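Local coordinates for protein alanine dehydrogenase/pyridine nucleotide transhydrogenase (Mycobacterium smegmatis str. MC2 155, PDB 3P2Y) that probably transfers hydride between NADH and NADP as the alpha-1 subunit of a nicotinamide nucleotide transhydrogenase, in a reaction coupled to proton translocation across the membrane, at residues Ile25-Glu30 with Val87-Asn92; Ala39-Val44 with Ala339-Ala344; Asn92-Asp97 with Gly110-Arg115; Thr130-Glu135 with Glu367-Ser372; Val297-Ala302 with Thr326-Leu331. All coordinates share one frame; numbering follows the deposited sequence. Where two conformers were deposited one is given.

Contact 1: residues Ile25-Glu30 with Val87-Asn92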
# COMPACT_ATOMS: atom_id res chain seq x y z
N ILE A 25 15.13 12.58 31.54
CA ILE A 25 14.83 12.76 30.12
C ILE A 25 13.31 12.69 29.94
O ILE A 25 12.68 11.76 30.40
CB ILE A 25 15.50 11.63 29.29
CG1 ILE A 25 16.95 11.39 29.75
CG2 ILE A 25 15.40 11.93 27.78
CD1 ILE A 25 17.89 12.56 29.47
N GLY A 26 12.71 13.69 29.29
CA GLY A 26 11.23 13.76 29.13
C GLY A 26 10.84 13.52 27.68
O GLY A 26 11.48 14.04 26.77
N VAL A 27 9.81 12.69 27.47
CA VAL A 27 9.33 12.37 26.13
C VAL A 27 7.86 12.78 26.06
O VAL A 27 7.01 12.14 26.67
CB VAL A 27 9.41 10.83 25.85
CG1 VAL A 27 8.93 10.54 24.41
CG2 VAL A 27 10.84 10.32 26.01
N PRO A 28 7.53 13.85 25.30
CA PRO A 28 6.13 14.24 25.16
C PRO A 28 5.36 13.48 24.06
O PRO A 28 5.96 12.87 23.15
CB PRO A 28 6.21 15.73 24.76
CG PRO A 28 7.57 15.93 24.20
CD PRO A 28 8.46 14.77 24.64
N ARG A 29 4.03 13.51 24.19
CA ARG A 29 3.15 13.12 23.09
C ARG A 29 3.23 14.19 22.01
O ARG A 29 3.22 15.39 22.31
CB ARG A 29 1.71 13.00 23.60
CG ARG A 29 0.76 12.60 22.51
CD ARG A 29 -0.66 12.53 23.05
NE ARG A 29 -1.63 12.51 21.94
CZ ARG A 29 -2.14 13.60 21.34
NH1 ARG A 29 -3.02 13.46 20.34
NH2 ARG A 29 -1.80 14.84 21.71
N GLU A 30 3.38 13.76 20.75
CA GLU A 30 3.36 14.70 19.63
C GLU A 30 1.96 15.25 19.41
O GLU A 30 1.03 14.47 19.26
CB GLU A 30 3.87 14.00 18.37
CG GLU A 30 5.37 13.68 18.50
CD GLU A 30 6.23 14.93 18.61
OE1 GLU A 30 6.04 15.85 17.79
OE2 GLU A 30 7.08 14.99 19.51
N VAL A 87 16.32 17.16 30.00
CA VAL A 87 16.46 17.05 28.55
C VAL A 87 15.11 16.61 28.03
O VAL A 87 14.60 15.58 28.46
CB VAL A 87 17.48 15.96 28.13
CG1 VAL A 87 17.60 15.88 26.60
CG2 VAL A 87 18.89 16.21 28.77
N VAL A 88 14.52 17.40 27.13
CA VAL A 88 13.24 17.00 26.51
C VAL A 88 13.59 16.59 25.09
O VAL A 88 14.27 17.33 24.37
CB VAL A 88 12.24 18.17 26.49
CG1 VAL A 88 10.96 17.82 25.68
CG2 VAL A 88 11.88 18.58 27.95
N VAL A 89 13.14 15.39 24.69
CA VAL A 89 13.39 14.90 23.34
C VAL A 89 12.05 14.73 22.66
O VAL A 89 11.15 14.13 23.22
CB VAL A 89 14.20 13.56 23.31
CG1 VAL A 89 15.60 13.77 23.92
CG2 VAL A 89 13.47 12.41 24.01
N LYS A 90 11.90 15.31 21.48
CA LYS A 90 10.59 15.21 20.80
C LYS A 90 10.83 15.11 19.31
O LYS A 90 11.97 15.18 18.88
CB LYS A 90 9.69 16.42 21.17
CG LYS A 90 10.01 17.75 20.43
CD LYS A 90 9.11 18.93 20.97
CE LYS A 90 7.59 18.60 20.91
NZ LYS A 90 7.10 18.01 19.57
N VAL A 91 9.76 14.96 18.53
CA VAL A 91 9.88 14.84 17.09
C VAL A 91 9.72 16.21 16.42
O VAL A 91 10.70 16.76 15.91
CB VAL A 91 8.83 13.83 16.51
CG1 VAL A 91 9.04 13.64 14.95
CG2 VAL A 91 8.94 12.49 17.21
N ASN A 92 8.49 16.74 16.38
CA ASN A 92 8.23 18.00 15.66
C ASN A 92 8.58 19.25 16.46
O ASN A 92 8.71 19.19 17.68
CB ASN A 92 6.75 18.07 15.24
CG ASN A 92 6.38 16.97 14.27
OD1 ASN A 92 5.38 16.24 14.44
ND2 ASN A 92 7.18 16.84 13.25
O HOH W 1 4.40 17.69 20.97
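Gly26 joins two neighbouring strands of the parallel, Rossmann-type sheet of the N-terminal domain: its N donates to Val87 O (2.8 Å) and its O accepts from Val89 N (3.0 Å). On one face of the sheet Ile25 and Val87 lie side by side, pointing the same way, and Leu351 of helix 336-354 packs on both; in the conformer given here CD1 of Ile25 does the touching. Further along, Val27 and Val89 meet at a slant, CG2 to CG2 at 3.9 Å. The ring of Pro28 crosses the start of the Lys90 chain at about a right angle, and after it charged and polar groups take over. Glu30 bends at chi2 (-64°), which swings its carboxylate back over the backbone of 91-92. There Val91 N reaches OE2 of Glu30 at 2.9 Å and Asn92 N reaches OE1 at 3.0 Å, each from above the carboxylate plane rather than within it. Two backbone N-H groups thus fix the rotation of this buried group. Lys90 adds a salt bridge, NZ to Glu30 OE1 at 3.0 Å; its chain curls at chi3 and chi4, so that NZ also donates to Asn92 O at 2.7 Å.

Contact 2: residues Ala39-Val44 with Ala339-Ala344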
# COMPACT_ATOMS: atom_id res chain seq x y z
N ALA A 39 9.29 10.30 20.19
CA ALA A 39 10.75 10.49 20.07
C ALA A 39 11.57 9.33 20.61
O ALA A 39 12.64 9.07 20.09
CB ALA A 39 11.21 11.81 20.71
N LEU A 40 11.08 8.66 21.66
CA LEU A 40 11.73 7.43 22.11
C LEU A 40 10.70 6.30 22.13
O LEU A 40 9.55 6.52 22.52
CB LEU A 40 12.31 7.59 23.53
CG LEU A 40 13.38 8.66 23.75
CD1 LEU A 40 13.83 8.59 25.22
CD2 LEU A 40 14.59 8.47 22.78
N VAL A 41 11.14 5.10 21.70
CA VAL A 41 10.31 3.90 21.78
C VAL A 41 10.74 3.11 23.01
O VAL A 41 11.86 3.29 23.50
CB VAL A 41 10.48 2.99 20.50
CG1 VAL A 41 9.96 3.74 19.25
CG2 VAL A 41 11.93 2.55 20.31
N PRO A 42 9.86 2.22 23.50
CA PRO A 42 10.18 1.49 24.73
C PRO A 42 11.54 0.77 24.73
O PRO A 42 12.24 0.80 25.74
CB PRO A 42 9.01 0.49 24.84
CG PRO A 42 7.83 1.31 24.26
CD PRO A 42 8.51 1.89 23.00
N LYS A 43 11.94 0.15 23.61
CA LYS A 43 13.25 -0.55 23.57
C LYS A 43 14.43 0.37 23.84
O LYS A 43 15.42 -0.06 24.44
CB LYS A 43 13.50 -1.24 22.20
CG LYS A 43 12.63 -2.45 21.92
CD LYS A 43 12.88 -2.90 20.46
CE LYS A 43 11.88 -3.97 20.03
NZ LYS A 43 12.36 -4.62 18.79
N VAL A 44 14.32 1.63 23.42
CA VAL A 44 15.39 2.61 23.61
C VAL A 44 15.32 3.16 25.02
O VAL A 44 16.34 3.32 25.70
CB VAL A 44 15.33 3.74 22.51
CG1 VAL A 44 16.34 4.87 22.79
CG2 VAL A 44 15.61 3.12 21.11
N ALA A 339 9.77 4.11 12.17
CA ALA A 339 10.22 5.51 12.03
C ALA A 339 10.67 6.02 13.41
O ALA A 339 11.74 6.65 13.53
CB ALA A 339 9.09 6.40 11.43
N SER A 340 9.88 5.75 14.46
CA SER A 340 10.25 6.26 15.79
C SER A 340 11.46 5.57 16.36
O SER A 340 12.23 6.19 17.09
CB SER A 340 9.11 6.11 16.81
OG SER A 340 7.97 6.80 16.33
N GLU A 341 11.60 4.27 16.11
CA GLU A 341 12.76 3.55 16.66
C GLU A 341 14.06 4.06 16.07
O GLU A 341 15.01 4.30 16.81
CB GLU A 341 12.62 2.05 16.43
CG GLU A 341 13.79 1.22 16.99
CD GLU A 341 13.62 -0.27 16.67
OE1 GLU A 341 12.50 -0.78 16.83
OE2 GLU A 341 14.61 -0.92 16.26
N LEU A 342 14.10 4.24 14.76
CA LEU A 342 15.30 4.76 14.11
C LEU A 342 15.62 6.18 14.60
O LEU A 342 16.77 6.48 14.91
CB LEU A 342 15.14 4.73 12.60
CG LEU A 342 15.03 3.30 12.05
CD1 LEU A 342 14.72 3.39 10.56
CD2 LEU A 342 16.29 2.48 12.29
N TYR A 343 14.57 7.02 14.65
CA TYR A 343 14.66 8.39 15.16
C TYR A 343 15.17 8.41 16.60
O TYR A 343 16.02 9.23 16.97
CB TYR A 343 13.30 9.11 15.08
CG TYR A 343 13.37 10.55 15.52
CD1 TYR A 343 12.91 10.93 16.78
CD2 TYR A 343 13.89 11.54 14.66
CE1 TYR A 343 13.00 12.29 17.20
CE2 TYR A 343 13.99 12.87 15.07
CZ TYR A 343 13.53 13.23 16.34
OH TYR A 343 13.56 14.53 16.74
N ALA A 344 14.62 7.52 17.42
CA ALA A 344 15.06 7.42 18.82
C ALA A 344 16.54 7.10 18.94
O ALA A 344 17.23 7.67 19.79
CB ALA A 344 14.21 6.31 19.54
O HOH W 2 10.89 -3.09 16.64
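The ring of Tyr343 presents an edge to Ala39: CA of Ala39 lies in the ring plane, and Ala39 O sits near that plane, 3.8 Å from CD1 of Tyr343. The ring also meets that of Phe111, the two planes at about 35°, and its OH is hydrogen-bonded to Lys90 O. The tyrosine belongs to helix 336-354, a long helix of the C-terminal half of the chain that here packs against the loop leading into helix 42-50 of the Rossmann-type N-terminal domain. CG of Tyr343 runs anti to the backbone N (chi1 -177°), which carries the ring back alongside Ala39. One residue on, CB of Ala344 is met by Ala39 O at 3.2 Å, by CA and CD2 of Leu40 and by CG2 of Val44. The same oxygen takes a bent CA-H...O contact from Ala344, but neither it nor Val41 N, both buried, has a hydrogen-bond partner anywhere in the model. Val41 is the N-cap residue of its helix and straddles two residues with its methyls. CG1 of Val41 presses on CB of Ser340 at 3.5 Å, while CG2 lies obliquely against CB of Glu341 at 4.0 Å. At the outer end, the extended chains of Lys43 and Glu341 bring NZ and OE1 to 4.3 Å, beyond a salt bridge. A water links the two, accepting from Lys43 NZ at 3.0 Å and donating to Glu341 OE1 at 2.8 Å.

Contact 3: residues Asn92-Asp97 with Gly110-Arg115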
# COMPACT_ATOMS: atom_id res chain seq x y z
N ASN A 92 8.49 16.74 16.38
CA ASN A 92 8.23 18.00 15.66
C ASN A 92 8.58 19.25 16.46
O ASN A 92 8.71 19.19 17.68
CB ASN A 92 6.75 18.07 15.24
CG ASN A 92 6.38 16.97 14.27
OD1 ASN A 92 5.38 16.24 14.44
ND2 ASN A 92 7.18 16.84 13.25
N PRO A 93 8.77 20.40 15.76
CA PRO A 93 9.09 21.64 16.50
C PRO A 93 8.04 21.90 17.57
O PRO A 93 6.84 21.65 17.33
CB PRO A 93 9.02 22.72 15.41
CG PRO A 93 9.50 21.98 14.14
CD PRO A 93 8.88 20.56 14.29
N PRO A 94 8.46 22.44 18.73
CA PRO A 94 7.53 22.74 19.79
C PRO A 94 6.65 23.94 19.44
O PRO A 94 7.10 24.86 18.73
CB PRO A 94 8.44 23.10 20.98
CG PRO A 94 9.67 23.70 20.33
CD PRO A 94 9.85 22.84 19.07
N THR A 95 5.41 23.92 19.93
CA THR A 95 4.52 25.07 19.81
C THR A 95 4.89 26.10 20.89
O THR A 95 5.66 25.80 21.82
CB THR A 95 3.06 24.68 20.06
OG1 THR A 95 2.94 24.25 21.42
CG2 THR A 95 2.59 23.54 19.13
N SER A 96 4.33 27.30 20.76
CA SER A 96 4.55 28.36 21.75
C SER A 96 4.18 27.90 23.16
O SER A 96 4.93 28.13 24.13
CB SER A 96 3.72 29.61 21.36
OG SER A 96 3.95 30.65 22.26
N ASP A 97 3.03 27.24 23.28
CA ASP A 97 2.54 26.76 24.57
C ASP A 97 3.46 25.66 25.14
O ASP A 97 3.67 25.57 26.35
CB ASP A 97 1.08 26.26 24.47
CG ASP A 97 0.06 27.41 24.28
OD1 ASP A 97 0.40 28.59 24.51
OD2 ASP A 97 -1.10 27.11 23.88
N GLY A 110 15.26 17.91 18.96
CA GLY A 110 14.16 17.49 18.07
C GLY A 110 14.35 18.08 16.68
O GLY A 110 15.36 18.73 16.43
N PHE A 111 13.38 17.89 15.79
CA PHE A 111 13.38 18.66 14.55
C PHE A 111 12.91 20.05 14.95
O PHE A 111 11.83 20.18 15.53
CB PHE A 111 12.42 18.10 13.50
CG PHE A 111 12.89 16.82 12.87
CD1 PHE A 111 14.09 16.76 12.15
CD2 PHE A 111 12.12 15.66 12.96
CE1 PHE A 111 14.51 15.57 11.53
CE2 PHE A 111 12.53 14.47 12.37
CZ PHE A 111 13.75 14.41 11.65
N LEU A 112 13.74 21.06 14.70
CA LEU A 112 13.42 22.42 15.12
C LEU A 112 13.28 23.41 13.97
O LEU A 112 13.26 24.62 14.22
CB LEU A 112 14.45 22.96 16.15
CG LEU A 112 14.59 22.11 17.41
CD1 LEU A 112 15.73 22.62 18.34
CD2 LEU A 112 13.29 22.06 18.19
N ALA A 113 13.21 22.92 12.73
CA ALA A 113 12.94 23.75 11.55
C ALA A 113 13.81 25.03 11.47
O ALA A 113 13.27 26.13 11.33
CB ALA A 113 11.43 24.11 11.49
N PRO A 114 15.15 24.88 11.57
CA PRO A 114 16.00 26.08 11.66
C PRO A 114 15.85 27.01 10.44
O PRO A 114 15.94 28.23 10.58
CB PRO A 114 17.43 25.50 11.77
CG PRO A 114 17.33 24.11 11.23
CD PRO A 114 15.94 23.64 11.64
N ARG A 115 15.58 26.46 9.27
CA ARG A 115 15.39 27.29 8.08
C ARG A 115 14.03 27.99 8.03
O ARG A 115 13.94 29.18 7.74
CB ARG A 115 15.59 26.47 6.81
CG ARG A 115 16.80 25.57 6.83
CD ARG A 115 17.98 26.26 6.23
NE ARG A 115 19.06 25.31 5.94
CZ ARG A 115 19.96 25.48 4.98
NH1 ARG A 115 19.90 26.54 4.18
NH2 ARG A 115 20.91 24.57 4.81
O HOH W 3 11.49 19.54 18.49
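Asn92 O is gripped twice, by the ammonium group of Lys90 and by a water that donates to it at 2.9 Å. The water's other proton goes to Phe111 O at 3.0 Å, tying two backbone carbonyls that could not bond to each other directly. Pro93 N also comes within 3.1 Å of Phe111 O, but a proline nitrogen in the chain has no hydrogen to give; the ring carbons CD and CG lie nearly as close, so the oxygen is hemmed in by the proline ring without being bonded to it. The rest is apolar. CG of Pro93 meets CB of Ala113 at 3.9 Å, a methyl turned toward it. Leu112 heads off the other way from its CA, yet with CG anti to the carbonyl carbon (chi1 -57°) its end comes back, and CD2 touches CD of Pro94 at 3.6 Å, the two side chains crossing at about a right angle. Leu120 of helix 118-126 packs on both prolines, and the carboxylate of Glu135 accepts from Leu112 N and Ala113 N, holding the backbone of 112-113. Together the two segments carry the loops that follow the carboxyl ends of adjacent parallel strands, 87-89 and 107-110, on the way to helices 96-99 and 118-126, the regular connection of a Rossmann-type alpha/beta domain.

Contact 4: residues Thr130-Glu135 with Glu367-Ser372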
# COMPACT_ATOMS: atom_id res chain seq x y z
N THR A 130 18.75 25.30 25.89
CA THR A 130 19.82 25.02 24.93
C THR A 130 19.25 23.97 24.02
O THR A 130 18.95 22.87 24.48
CB THR A 130 21.07 24.47 25.66
OG1 THR A 130 21.57 25.49 26.55
CG2 THR A 130 22.15 24.11 24.67
N ALA A 131 19.11 24.30 22.73
CA ALA A 131 18.30 23.48 21.82
C ALA A 131 19.10 23.01 20.63
O ALA A 131 19.84 23.79 20.03
CB ALA A 131 17.09 24.27 21.34
N PHE A 132 18.91 21.74 20.26
CA PHE A 132 19.69 21.13 19.18
C PHE A 132 18.72 20.68 18.12
O PHE A 132 17.82 19.91 18.43
CB PHE A 132 20.51 19.95 19.70
CG PHE A 132 21.52 20.34 20.76
CD1 PHE A 132 22.81 20.70 20.38
CD2 PHE A 132 21.16 20.40 22.11
CE1 PHE A 132 23.76 21.09 21.35
CE2 PHE A 132 22.09 20.81 23.09
CZ PHE A 132 23.40 21.14 22.69
N ALA A 133 18.89 21.18 16.90
CA ALA A 133 18.02 20.82 15.75
C ALA A 133 18.58 19.59 15.04
O ALA A 133 19.74 19.59 14.56
CB ALA A 133 17.95 21.99 14.76
N MET A 134 17.78 18.54 14.95
CA MET A 134 18.25 17.33 14.29
C MET A 134 18.54 17.58 12.80
O MET A 134 19.41 16.93 12.23
CB MET A 134 17.26 16.18 14.50
CG MET A 134 17.13 15.71 15.98
SD MET A 134 18.71 15.14 16.70
CE MET A 134 18.96 13.61 15.75
N GLU A 135 17.85 18.55 12.20
CA GLU A 135 18.13 18.90 10.79
C GLU A 135 19.53 19.46 10.61
O GLU A 135 20.06 19.47 9.48
CB GLU A 135 17.12 19.95 10.27
CG GLU A 135 15.64 19.59 10.37
CD GLU A 135 14.97 20.17 11.63
OE1 GLU A 135 15.63 20.26 12.69
OE2 GLU A 135 13.77 20.50 11.56
N GLU A 367 32.30 19.66 17.02
CA GLU A 367 31.68 20.17 15.80
C GLU A 367 30.18 19.83 15.66
O GLU A 367 29.39 20.59 15.13
CB GLU A 367 32.46 19.63 14.60
CG GLU A 367 32.69 18.10 14.63
CD GLU A 367 34.02 17.63 15.24
OE1 GLU A 367 34.41 16.49 14.90
OE2 GLU A 367 34.67 18.37 16.04
N ILE A 368 29.81 18.64 16.13
CA ILE A 368 28.42 18.17 16.01
C ILE A 368 27.53 18.98 16.94
O ILE A 368 26.43 19.41 16.56
CB ILE A 368 28.29 16.64 16.34
CG1 ILE A 368 29.02 15.80 15.28
CG2 ILE A 368 26.80 16.23 16.46
CD1 ILE A 368 29.12 14.31 15.59
N VAL A 369 28.02 19.17 18.16
CA VAL A 369 27.33 19.92 19.19
C VAL A 369 27.19 21.40 18.79
O VAL A 369 26.11 21.98 18.86
CB VAL A 369 28.07 19.75 20.56
CG1 VAL A 369 27.44 20.64 21.66
CG2 VAL A 369 28.12 18.25 20.98
N ALA A 370 28.30 22.00 18.34
CA ALA A 370 28.28 23.39 17.92
C ALA A 370 27.39 23.63 16.68
O ALA A 370 26.63 24.61 16.65
CB ALA A 370 29.71 23.89 17.66
N ALA A 371 27.47 22.74 15.69
CA ALA A 371 26.72 22.90 14.44
C ALA A 371 25.21 22.71 14.63
O ALA A 371 24.41 23.39 13.97
CB ALA A 371 27.23 21.96 13.35
N SER A 372 24.83 21.78 15.51
CA SER A 372 23.39 21.49 15.69
C SER A 372 22.68 22.40 16.70
O SER A 372 21.45 22.45 16.71
CB SER A 372 23.15 20.02 16.04
OG SER A 372 23.73 19.68 17.29
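Ala133 N donates to Ser372 O at 2.9 Å, a fairly straight bond (157° at the hydrogen) that ties a strand directly to the last residue of a helix. The same oxygen receives a CA-H...O contact from Phe132, at 3.3 Å from its CA. The phenyl ring beside it turns its edge to the helix: CD1 of Phe132 lies 3.4 Å from OG of Ser372, and CE1 lies 3.5 Å from Val369 O, which is in the ring plane. CE1 also meets CG1 of Val369 at 3.7 Å, the two side chains slanting across each other. Behind this first shell stands Ile368 O, which fixes the serine. OG of Ser372, held between its backbone N and carbonyl carbon (chi1 64°), donates to Ile368 O at 2.8 Å, while Ser372 N reaches that oxygen from the opposite face of its carbonyl plane. The hydroxyl's proton is therefore spent within the helix, and the ring edge meets its oxygen. Further out, the backbone of Ala131 is hydrogen-bonded to that of Ile374, just past the helix. Helix 367-372 runs almost square to strand 130-133, at 97°, lying beside one of the two outermost strands of the N-terminal sheet, with Phe132 also packed on Val107 of strand 107-110 and Leu350 of helix 336-354.

Contact 5: residues Val297-Ala302 with Thr326-Leu331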
# COMPACT_ATOMS: atom_id res chain seq x y z
N VAL A 297 0.66 6.74 -11.93
CA VAL A 297 0.60 7.51 -10.68
C VAL A 297 1.88 8.33 -10.52
O VAL A 297 2.97 7.83 -10.78
CB VAL A 297 0.52 6.56 -9.42
CG1 VAL A 297 0.44 7.36 -8.11
CG2 VAL A 297 -0.70 5.60 -9.50
N VAL A 298 1.72 9.58 -10.08
CA VAL A 298 2.84 10.41 -9.66
C VAL A 298 2.74 10.56 -8.15
O VAL A 298 1.72 11.04 -7.64
CB VAL A 298 2.77 11.85 -10.29
CG1 VAL A 298 3.90 12.79 -9.73
CG2 VAL A 298 2.85 11.77 -11.83
N VAL A 299 3.79 10.14 -7.45
CA VAL A 299 3.84 10.27 -5.98
C VAL A 299 4.86 11.38 -5.71
O VAL A 299 6.07 11.21 -5.89
CB VAL A 299 4.28 8.98 -5.28
CG1 VAL A 299 4.20 9.16 -3.72
CG2 VAL A 299 3.42 7.76 -5.74
N ASP A 300 4.36 12.55 -5.32
CA ASP A 300 5.17 13.75 -5.12
C ASP A 300 5.40 13.91 -3.63
O ASP A 300 4.45 14.14 -2.86
CB ASP A 300 4.38 14.94 -5.72
CG ASP A 300 5.14 16.27 -5.71
OD1 ASP A 300 6.16 16.43 -5.01
OD2 ASP A 300 4.62 17.20 -6.38
N LEU A 301 6.65 13.75 -3.19
CA LEU A 301 6.96 13.85 -1.76
C LEU A 301 7.25 15.26 -1.29
O LEU A 301 7.47 15.49 -0.11
CB LEU A 301 8.16 12.98 -1.37
CG LEU A 301 8.06 11.48 -1.70
CD1 LEU A 301 9.18 10.71 -0.97
CD2 LEU A 301 6.70 10.95 -1.30
N ALA A 302 7.22 16.21 -2.22
CA ALA A 302 7.66 17.59 -1.92
C ALA A 302 6.50 18.59 -1.69
O ALA A 302 6.70 19.81 -1.79
CB ALA A 302 8.61 18.09 -3.03
N THR A 326 -0.55 12.20 -6.32
CA THR A 326 -0.77 12.13 -4.87
C THR A 326 0.36 12.83 -4.13
O THR A 326 1.50 12.78 -4.57
CB THR A 326 -0.95 10.68 -4.39
OG1 THR A 326 -1.34 10.66 -3.00
CG2 THR A 326 0.36 9.83 -4.60
N SER A 327 0.02 13.49 -3.01
CA SER A 327 1.00 14.30 -2.31
C SER A 327 0.95 14.05 -0.80
O SER A 327 0.43 14.88 -0.02
CB SER A 327 0.78 15.81 -2.64
OG SER A 327 1.65 16.63 -1.89
N PRO A 328 1.53 12.92 -0.36
CA PRO A 328 1.57 12.65 1.08
C PRO A 328 2.48 13.61 1.80
O PRO A 328 3.56 13.90 1.29
CB PRO A 328 2.17 11.24 1.18
CG PRO A 328 2.94 11.06 -0.12
CD PRO A 328 2.15 11.85 -1.17
N LEU A 329 2.05 14.08 2.96
CA LEU A 329 2.85 15.07 3.69
C LEU A 329 3.64 14.52 4.88
O LEU A 329 4.57 15.19 5.37
CB LEU A 329 2.00 16.25 4.15
CG LEU A 329 1.38 17.01 2.97
CD1 LEU A 329 0.38 18.02 3.53
CD2 LEU A 329 2.46 17.71 2.06
N ASN A 330 3.28 13.32 5.35
CA ASN A 330 4.04 12.78 6.48
C ASN A 330 4.12 11.28 6.38
O ASN A 330 3.43 10.56 7.11
CB ASN A 330 3.42 13.26 7.81
CG ASN A 330 4.30 12.96 9.04
OD1 ASN A 330 5.35 12.29 8.94
ND2 ASN A 330 3.86 13.45 10.22
N LEU A 331 4.91 10.80 5.42
CA LEU A 331 5.02 9.35 5.27
C LEU A 331 5.65 8.61 6.49
O LEU A 331 5.23 7.49 6.79
CB LEU A 331 5.73 8.98 3.96
CG LEU A 331 4.85 9.26 2.73
CD1 LEU A 331 5.70 8.99 1.47
CD2 LEU A 331 3.59 8.35 2.69
O HOH W 4 3.96 15.60 -0.82
O HOH W 5 6.22 13.58 1.86
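Thr326 sits beside Val299 across a parallel strand pair, the two side chains pointing the same way. From CB the threonine forks. CG2, wedged between its own backbone N and carbonyl carbon, leans on the neighbouring strand, 3.5 Å from Val298 O and 3.9 Å from CG2 of Val299. OG1, anti to the backbone N (chi1 -172°), leads instead to the hydroxyl of Thr317 on the adjoining strand. The backbone locks that placement: Thr326 N donates to Val298 O at 2.9 Å, and Thr326 O accepts from Asp300 N at 3.0 Å, both bonds nearly straight. Asp300 OD1 takes Ala302 N in an Asx turn, and its carboxylate is also hydrogen-bonded to Thr312 OG1 and to the backbone N of Asn308 and Cys309. Leu301 extends its CD2 to CD1 of Leu331 at 3.5 Å, crossing at about a right angle, with the ring of Pro328 slanting by. One water links the two chains, donating to Asp300 O at 2.6 Å and to Pro328 O at 2.7 Å and accepting from Ser327 OG; a second joins Leu301 O and Pro328 O. Direct amide bonds thus hold the strands of this Rossmann-type C-terminal domain, and past them water bridges and apolar contacts join the chains.

In the fold
Contacts 1, 3 and 4 belong to one parallel sheet: contact 1 joins two inner strands, contact 3 the loops that follow two strands, and contact 4 sets a helix from the far end of the chain against one outermost strand. Contact 5 is likewise a parallel strand pair, in the other domain's sheet, about 27 Å from contact 1 between centres. Contact 2 joins the two halves of the chain through helix 336-354, whose Tyr343 touches contacts 1, 3 and 4. All are buried except contact 3, which is partly so. Contact 1 has a direct salt bridge, contact 2 a water between opposite charges, and contacts 3 and 5 waters between backbone carbonyls; contacts 2 and 3 have no direct hydrogen bond between their segments.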